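PDB 7C6O: cobalamin biosynthesis protein CobN from Mycobacterium tuberculosis, which probably serves as the catalytic large subunit of cobaltochelatase, the enzyme that inserts cobalt into the corrin ring during cobalamin biosynthesis. Local coordinates for residues I626-L629 / E630-L633; K646-A649 / I650-Q653; F678-M681 / L682-V685; N1100-P1103 / D1104-R1107. All blocks are in the same frame, centred on the assembly; numbering follows the deposited sequence.

Interaction 1: I626-L629 / E630-L633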
# COMPACT_ATOMS: atom_id res chain seq x y z
N ILE A 626 20.62 4.32 33.07
CA ILE A 626 20.80 3.10 32.28
C ILE A 626 22.28 2.81 32.10
O ILE A 626 22.73 1.67 32.24
CB ILE A 626 20.07 3.23 30.93
CG1 ILE A 626 18.55 3.26 31.14
CG2 ILE A 626 20.44 2.08 30.02
CD1 ILE A 626 17.78 3.56 29.88
N ALA A 627 23.07 3.85 31.80
CA ALA A 627 24.51 3.67 31.68
C ALA A 627 25.13 3.32 33.03
O ALA A 627 26.06 2.51 33.10
CB ALA A 627 25.15 4.92 31.10
N ARG A 628 24.63 3.92 34.11
CA ARG A 628 25.13 3.59 35.45
C ARG A 628 24.84 2.13 35.79
O ARG A 628 25.68 1.45 36.40
CB ARG A 628 24.52 4.52 36.49
CG ARG A 628 25.25 4.53 37.83
CD ARG A 628 24.42 5.19 38.93
NE ARG A 628 23.76 6.40 38.47
CZ ARG A 628 24.34 7.60 38.42
NH1 ARG A 628 25.59 7.75 38.82
NH2 ARG A 628 23.66 8.65 37.99
N LEU A 629 23.66 1.64 35.41
CA LEU A 629 23.32 0.24 35.66
C LEU A 629 24.27 -0.69 34.91
O LEU A 629 24.70 -1.72 35.46
CB LEU A 629 21.87 -0.03 35.25
CG LEU A 629 21.40 -1.48 35.35
CD1 LEU A 629 21.49 -1.98 36.78
CD2 LEU A 629 19.98 -1.60 34.83
N GLU A 630 24.59 -0.35 33.66
CA GLU A 630 25.58 -1.10 32.90
C GLU A 630 26.89 -1.24 33.68
O GLU A 630 27.48 -2.32 33.74
CB GLU A 630 25.82 -0.39 31.57
CG GLU A 630 26.61 -1.15 30.53
CD GLU A 630 26.56 -0.46 29.18
OE1 GLU A 630 26.44 0.78 29.15
OE2 GLU A 630 26.62 -1.16 28.15
N GLN A 631 27.33 -0.15 34.31
CA GLN A 631 28.58 -0.19 35.08
C GLN A 631 28.45 -1.10 36.29
O GLN A 631 29.38 -1.85 36.61
CB GLN A 631 28.97 1.23 35.50
CG GLN A 631 29.05 2.22 34.35
CD GLN A 631 29.13 3.67 34.82
OE1 GLN A 631 29.22 3.94 36.02
NE2 GLN A 631 29.10 4.60 33.87
N LEU A 632 27.31 -1.05 36.98
CA LEU A 632 27.13 -1.89 38.16
C LEU A 632 27.02 -3.36 37.78
O LEU A 632 27.50 -4.23 38.52
CB LEU A 632 25.89 -1.45 38.95
CG LEU A 632 25.98 -0.08 39.64
CD1 LEU A 632 24.71 0.19 40.45
CD2 LEU A 632 27.21 -0.01 40.53
N LEU A 633 26.40 -3.66 36.63
CA LEU A 633 26.32 -5.05 36.18
C LEU A 633 27.71 -5.62 35.91
O LEU A 633 28.00 -6.77 36.28
CB LEU A 633 25.45 -5.16 34.92
CG LEU A 633 23.96 -4.86 35.06
CD1 LEU A 633 23.25 -5.09 33.74
CD2 LEU A 633 23.35 -5.69 36.17
O HOH W 1 28.16 2.55 31.15
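Leu629 and Leu633, one helical turn apart, make the tight side of this local contact within helix 624-642. Methyl CD1 of Leu629 meets CG of Leu633 at 4.2 Å, and the two side chains run at a slant to each other. Leu629 turns CG away from its backbone N (chi1 175°), whereas Leu633 swings CG over the preceding turn, where it lies 3.3 Å from Leu629 O. That same carbonyl accepts the amide of the fourth residue on: Leu633 N to Leu629 O is 2.8 Å, the shortest of four consecutive i to i+4 bonds that also join Glu630 to Ile626, Gln631 to Ala627 and Leu632 to Arg628.

The other flank is looser and wetter. Ala627 O, which already accepts from Gln631 N, also takes a water at 2.9 Å; the same water donates to Glu630 OE1 at 3.2 Å, tying backbone to carboxylate. Glu630 is held further by Thr622 at OE1 and by a salt bridge from Lys693 at OE2. Asp754 brings a second carboxylate close to Glu630 OE2, and the positive charge of Lys693 probably offsets the repulsion. Arg628 lies on the exposed side, its chain turned at chi3 (-43°), with NE in a salt bridge to Asp625.

Ile626, Leu629, Glu630 and Leu633 pack on helix 675-694, Leu632 leans on Gln653, Ile654 and Leu657 of helix 647-660, and Glu630 and Leu633 also touch Arg750 of helix 750-769.

Interaction 2: K646-A649 / I650-Q653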
# COMPACT_ATOMS: atom_id res chain seq x y z
N LYS A 646 31.03 -10.74 48.60
CA LYS A 646 30.67 -9.34 48.45
C LYS A 646 29.44 -9.15 47.56
O LYS A 646 28.93 -8.02 47.47
CB LYS A 646 31.87 -8.56 47.90
CG LYS A 646 31.68 -7.06 47.73
CD LYS A 646 32.95 -6.29 48.04
CE LYS A 646 32.97 -5.83 49.49
NZ LYS A 646 31.79 -4.97 49.81
N LEU A 647 28.94 -10.21 46.94
CA LEU A 647 27.77 -10.10 46.07
C LEU A 647 26.57 -9.42 46.73
O LEU A 647 25.92 -8.61 46.04
CB LEU A 647 27.37 -11.49 45.55
CG LEU A 647 28.16 -12.01 44.35
CD1 LEU A 647 27.66 -13.39 43.93
CD2 LEU A 647 28.08 -11.04 43.18
N PRO A 648 26.21 -9.67 47.99
CA PRO A 648 25.07 -8.94 48.57
C PRO A 648 25.22 -7.43 48.53
O PRO A 648 24.22 -6.72 48.33
CB PRO A 648 25.02 -9.46 50.01
CG PRO A 648 25.56 -10.84 49.91
CD PRO A 648 26.65 -10.77 48.88
N ALA A 649 26.44 -6.91 48.70
CA ALA A 649 26.63 -5.46 48.70
C ALA A 649 26.37 -4.86 47.32
O ALA A 649 25.68 -3.84 47.20
CB ALA A 649 28.04 -5.11 49.18
N ILE A 650 26.91 -5.48 46.27
CA ILE A 650 26.69 -4.95 44.93
C ILE A 650 25.25 -5.20 44.49
O ILE A 650 24.68 -4.41 43.73
CB ILE A 650 27.72 -5.53 43.94
CG1 ILE A 650 27.58 -4.88 42.57
CG2 ILE A 650 27.59 -7.04 43.84
CD1 ILE A 650 27.81 -3.38 42.57
N ARG A 651 24.64 -6.30 44.96
CA ARG A 651 23.22 -6.52 44.68
C ARG A 651 22.37 -5.40 45.26
O ARG A 651 21.41 -4.95 44.62
CB ARG A 651 22.77 -7.87 45.25
CG ARG A 651 23.30 -9.11 44.54
CD ARG A 651 22.66 -10.36 45.14
NE ARG A 651 23.22 -11.60 44.61
CZ ARG A 651 23.84 -12.52 45.36
NH1 ARG A 651 23.98 -12.33 46.66
NH2 ARG A 651 24.32 -13.62 44.79
N GLN A 652 22.70 -4.93 46.47
CA GLN A 652 21.95 -3.84 47.07
C GLN A 652 22.11 -2.55 46.27
O GLN A 652 21.14 -1.81 46.08
CB GLN A 652 22.40 -3.61 48.52
CG GLN A 652 21.97 -4.71 49.48
CD GLN A 652 22.40 -4.42 50.91
OE1 GLN A 652 22.97 -3.37 51.21
NE2 GLN A 652 22.12 -5.36 51.81
N GLN A 653 23.33 -2.27 45.79
CA GLN A 653 23.54 -1.10 44.94
C GLN A 653 22.69 -1.17 43.68
O GLN A 653 22.10 -0.17 43.27
CB GLN A 653 25.01 -0.98 44.56
CG GLN A 653 25.95 -0.57 45.68
CD GLN A 653 27.36 -0.36 45.18
OE1 GLN A 653 27.61 0.47 44.31
NE2 GLN A 653 28.30 -1.14 45.72
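Leu647 lies against the guanidinium of Arg651, one turn on, an i to i+4 alpha-helical pair in helix 647-660, which packs against helices 624-642 and 675-694. The backbone bonds come first. Arg651 N to Leu647 O, at 2.9 Å, is the shortest bond between the two segments; Gln652 to Pro648 and Gln653 to Ala649 repeat the pattern, while Ile650 N to Lys646 O is weak at 3.5 Å. Lys646 O also accepts the amide of Ala649, so this carbonyl takes two donors.

Packing contacts form the second group. Leu647 CD2 meets Ile650 CG2 at 4.1 Å, the two side chains slanting past each other. This methyl of Ile650 is wedged between its own backbone N and carbonyl carbon, which brings it 3.2 Å from Leu647 O. On helix 624-642, Leu647 also touches His636 and Val639, and Ile650 touches Glu635.

Charge and apolar cover combine at Arg651. Its chain, extended from CG to NE, runs back past Leu647 O, and the guanidinium receives CB of Leu647 over one face, 3.5 Å above the plane and displaced toward the rim. Pro648 lies alongside, pointing the same way. The charge is met from helix 675-694, by Asp679 at NE and Glu675 at NH1, so the leucine and these carboxylates together probably fix the rotation of the group. At its far end, NH2 of Arg651 rests 3.5 Å from Leu647 CD1.

Interaction 3: F678-M681 / L682-V685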
# COMPACT_ATOMS: atom_id res chain seq x y z
N PHE A 678 18.36 -13.56 42.91
CA PHE A 678 18.67 -12.22 42.45
C PHE A 678 19.55 -12.24 41.20
O PHE A 678 19.32 -11.47 40.26
CB PHE A 678 19.35 -11.43 43.57
CG PHE A 678 19.34 -9.94 43.36
CD1 PHE A 678 18.35 -9.16 43.93
CD2 PHE A 678 20.34 -9.33 42.62
CE1 PHE A 678 18.34 -7.78 43.74
CE2 PHE A 678 20.34 -7.96 42.43
CZ PHE A 678 19.34 -7.18 43.00
N ASP A 679 20.56 -13.11 41.17
CA ASP A 679 21.46 -13.16 40.03
C ASP A 679 20.76 -13.65 38.77
O ASP A 679 21.12 -13.24 37.66
CB ASP A 679 22.67 -14.03 40.35
CG ASP A 679 23.54 -13.45 41.43
OD1 ASP A 679 23.27 -12.30 41.85
OD2 ASP A 679 24.50 -14.12 41.87
N ASP A 680 19.78 -14.54 38.92
CA ASP A 680 18.98 -14.95 37.77
C ASP A 680 18.16 -13.78 37.23
O ASP A 680 17.98 -13.64 36.02
CB ASP A 680 18.07 -16.12 38.14
CG ASP A 680 17.32 -16.67 36.95
OD1 ASP A 680 17.80 -16.52 35.81
OD2 ASP A 680 16.23 -17.26 37.15
N MET A 681 17.65 -12.94 38.13
CA MET A 681 16.95 -11.74 37.71
C MET A 681 17.86 -10.80 36.93
O MET A 681 17.42 -10.14 35.98
CB MET A 681 16.35 -11.03 38.93
CG MET A 681 15.58 -9.76 38.62
SD MET A 681 16.62 -8.29 38.62
CE MET A 681 17.23 -8.29 40.30
N LEU A 682 19.14 -10.74 37.30
CA LEU A 682 20.07 -9.87 36.60
C LEU A 682 20.36 -10.36 35.19
O LEU A 682 20.70 -9.55 34.31
CB LEU A 682 21.38 -9.74 37.38
CG LEU A 682 21.28 -9.03 38.73
CD1 LEU A 682 22.65 -8.91 39.36
CD2 LEU A 682 20.64 -7.65 38.58
N LEU A 683 20.23 -11.66 34.94
CA LEU A 683 20.33 -12.15 33.57
C LEU A 683 19.22 -11.58 32.71
O LEU A 683 19.43 -11.30 31.52
CB LEU A 683 20.28 -13.68 33.55
CG LEU A 683 21.42 -14.40 34.29
CD1 LEU A 683 21.31 -15.90 34.09
CD2 LEU A 683 22.77 -13.88 33.83
N HIS A 684 18.03 -11.38 33.29
CA HIS A 684 16.95 -10.71 32.57
C HIS A 684 17.26 -9.23 32.36
O HIS A 684 16.99 -8.68 31.29
CB HIS A 684 15.64 -10.89 33.34
CG HIS A 684 14.52 -10.00 32.89
ND1 HIS A 684 14.03 -10.01 31.60
CD2 HIS A 684 13.80 -9.08 33.56
CE1 HIS A 684 13.05 -9.13 31.50
NE2 HIS A 684 12.89 -8.55 32.67
N VAL A 685 17.85 -8.58 33.37
CA VAL A 685 18.26 -7.19 33.23
C VAL A 685 19.33 -7.06 32.14
O VAL A 685 19.31 -6.11 31.35
CB VAL A 685 18.76 -6.64 34.58
CG1 VAL A 685 19.23 -5.20 34.44
CG2 VAL A 685 17.67 -6.76 35.63
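Residues 678-681 and 682-685 are consecutive turns of helix 675-694, joined by bent i to i+4 backbone bonds that weak i to i+3 bonds accompany. Leu682 N reaches Phe678 O with an N-H...O angle of 141°, and Leu683 N to Asp679 O is similarly bent. Both amides also make weak i to i+3 bonds, to Asp679 O and Asp680 O. Val685 N to Met681 O is straighter, 155°, with the donor in the carbonyl plane, and Met681 O takes a further weak bond from His684 N.

Phe678, Met681, Leu682 and Val685 gather on the buried face of the helix. The Met681 chain bends at chi2 (-89°) and again at chi3, which curls the terminal methyl back over Phe678: CE of Met681 stands 3.5 Å above the centre of the ring face, a Met-aromatic contact of CH-pi kind within one segment. The same CE meets Leu682 CD2 at 3.9 Å, and this leucine methyl lies equally far from Phe678 CE2, so ring, methionine methyl and leucine methyl form a three-way cluster.

Neighbouring helices close over this face. Phe678 touches Trp655 of helix 647-660, Leu682 touches Ile654 there and His636 of helix 624-642, and Asp679 is hydrogen-bonded to His636. The sulfur next to the methionine methyl, Met681 SD, lies 3.5 Å from Val685 CG2, and that valine methyl in turn lies 3.4 Å from Met681 O.

Interaction 4: N1100-P1103 / D1104-R1107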
# COMPACT_ATOMS: atom_id res chain seq x y z
N ASN A 1100 8.68 -8.61 14.81
CA ASN A 1100 9.23 -9.25 13.62
C ASN A 1100 10.07 -8.27 12.80
O ASN A 1100 10.08 -8.31 11.57
CB ASN A 1100 8.12 -9.88 12.76
CG ASN A 1100 7.05 -8.88 12.32
OD1 ASN A 1100 6.75 -7.91 13.02
ND2 ASN A 1100 6.44 -9.15 11.17
N THR A 1101 10.78 -7.36 13.48
CA THR A 1101 11.78 -6.55 12.80
C THR A 1101 12.96 -7.40 12.35
O THR A 1101 13.63 -7.06 11.37
CB THR A 1101 12.27 -5.42 13.71
OG1 THR A 1101 12.78 -5.96 14.93
CG2 THR A 1101 11.14 -4.44 14.01
N ARG A 1102 13.22 -8.50 13.05
CA ARG A 1102 14.28 -9.44 12.70
C ARG A 1102 13.66 -10.81 12.52
O ARG A 1102 13.37 -11.50 13.52
CB ARG A 1102 15.37 -9.46 13.78
CG ARG A 1102 16.08 -8.13 13.96
CD ARG A 1102 16.60 -7.96 15.39
NE ARG A 1102 17.51 -9.03 15.78
CZ ARG A 1102 18.12 -9.09 16.96
NH1 ARG A 1102 17.92 -8.15 17.87
NH2 ARG A 1102 18.93 -10.11 17.24
N PRO A 1103 13.42 -11.26 11.29
CA PRO A 1103 12.74 -12.55 11.08
C PRO A 1103 13.47 -13.74 11.68
O PRO A 1103 12.83 -14.76 11.95
CB PRO A 1103 12.64 -12.66 9.56
CG PRO A 1103 12.77 -11.26 9.06
CD PRO A 1103 13.68 -10.56 10.02
N ASP A 1104 14.78 -13.65 11.88
CA ASP A 1104 15.55 -14.72 12.49
C ASP A 1104 15.67 -14.58 14.00
O ASP A 1104 16.40 -15.35 14.63
CB ASP A 1104 16.94 -14.80 11.85
CG ASP A 1104 17.61 -13.44 11.74
OD1 ASP A 1104 17.01 -12.43 12.17
OD2 ASP A 1104 18.74 -13.39 11.21
N ALA A 1105 14.98 -13.62 14.59
CA ALA A 1105 14.96 -13.43 16.04
C ALA A 1105 13.60 -12.87 16.45
O ALA A 1105 13.49 -11.78 17.01
CB ALA A 1105 16.11 -12.53 16.48
N ILE A 1106 12.54 -13.61 16.16
CA ILE A 1106 11.20 -13.15 16.49
C ILE A 1106 10.98 -13.27 17.99
O ILE A 1106 11.27 -14.31 18.60
CB ILE A 1106 10.15 -13.93 15.69
CG1 ILE A 1106 10.10 -13.40 14.26
CG2 ILE A 1106 8.78 -13.83 16.35
CD1 ILE A 1106 9.16 -14.14 13.37
N ARG A 1107 10.48 -12.19 18.60
CA ARG A 1107 10.26 -12.12 20.04
C ARG A 1107 8.88 -11.53 20.31
O ARG A 1107 8.35 -10.77 19.49
CB ARG A 1107 11.34 -11.28 20.73
CG ARG A 1107 12.74 -11.85 20.65
CD ARG A 1107 13.78 -10.74 20.60
NE ARG A 1107 13.70 -10.00 19.34
CZ ARG A 1107 14.21 -8.79 19.14
NH1 ARG A 1107 14.83 -8.16 20.13
NH2 ARG A 1107 14.08 -8.20 17.96
O HOH W 2 12.51 -9.45 15.65
O HOH W 3 18.48 -10.42 13.67
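The guanidinium groups of Arg1102 and Arg1107 meet with their planes 55° apart. Over one face of the Arg1107 group stands CZ of Arg1102, 4.1 Å above the plane and displaced toward the rim. In its plane, at the edge, sits a water that accepts from Arg1107 NH2. The NH1 atoms of Arg1102 and Arg1107 are 3.8 Å apart, and the salt bridge of Arg1107 NH2 to Asp1099 probably offsets the repulsion. Arg1102 hydrogen-bonds through NH2 to Glu744 O and through NH1 to a glycerol probably left from crystallisation. Arg1107 NE also donates to Ala1105 O at 2.9 Å, which holds the bent chain against the backbone.

The loop beneath joins the antiparallel strands 1094-1099 and 1107-1110 at the edge of a mixed sheet, and a type I beta turn from Arg1102 to Ala1105 forms its tip. The turn is closed by Ala1105 N to Arg1102 O, 2.9 Å, the donor standing well above the carbonyl plane. Ala1105 CB lies 3.8 Å from both Arg1102 NE and Arg1102 NH2. A second water accepts from Arg1102 NE at 2.7 Å and donates to Asp1104 OD1. Ile1106 CG1 packs 3.8 Å from Pro1103 O, with its side chain against Ala858, Ala861 and Leu862 of helix 853-874.

Interactions 1, 2 and 3 lie on three helices that pack on one another, their centres 13 to 14 Å apart; interaction 4 is a strand-connecting loop. All four are partly buried, but interaction 4 is centred about 22 Å from the chain centre and the helical three 43 to 54 Å. The buried side is apolar in interactions 1 and 3, while interaction 2 buries an arginine beside leucine and isoleucine. Interactions 1 and 3 join through hydrocarbon, Leu629 CD2 to Val685 CG1 at 3.7 Å; interactions 2 and 3 by a salt bridge as well as packing. Interactions 1 and 2 touch through Leu632. Interaction 4 relies instead on a single turn bond, bridging waters and arginines paired outside it.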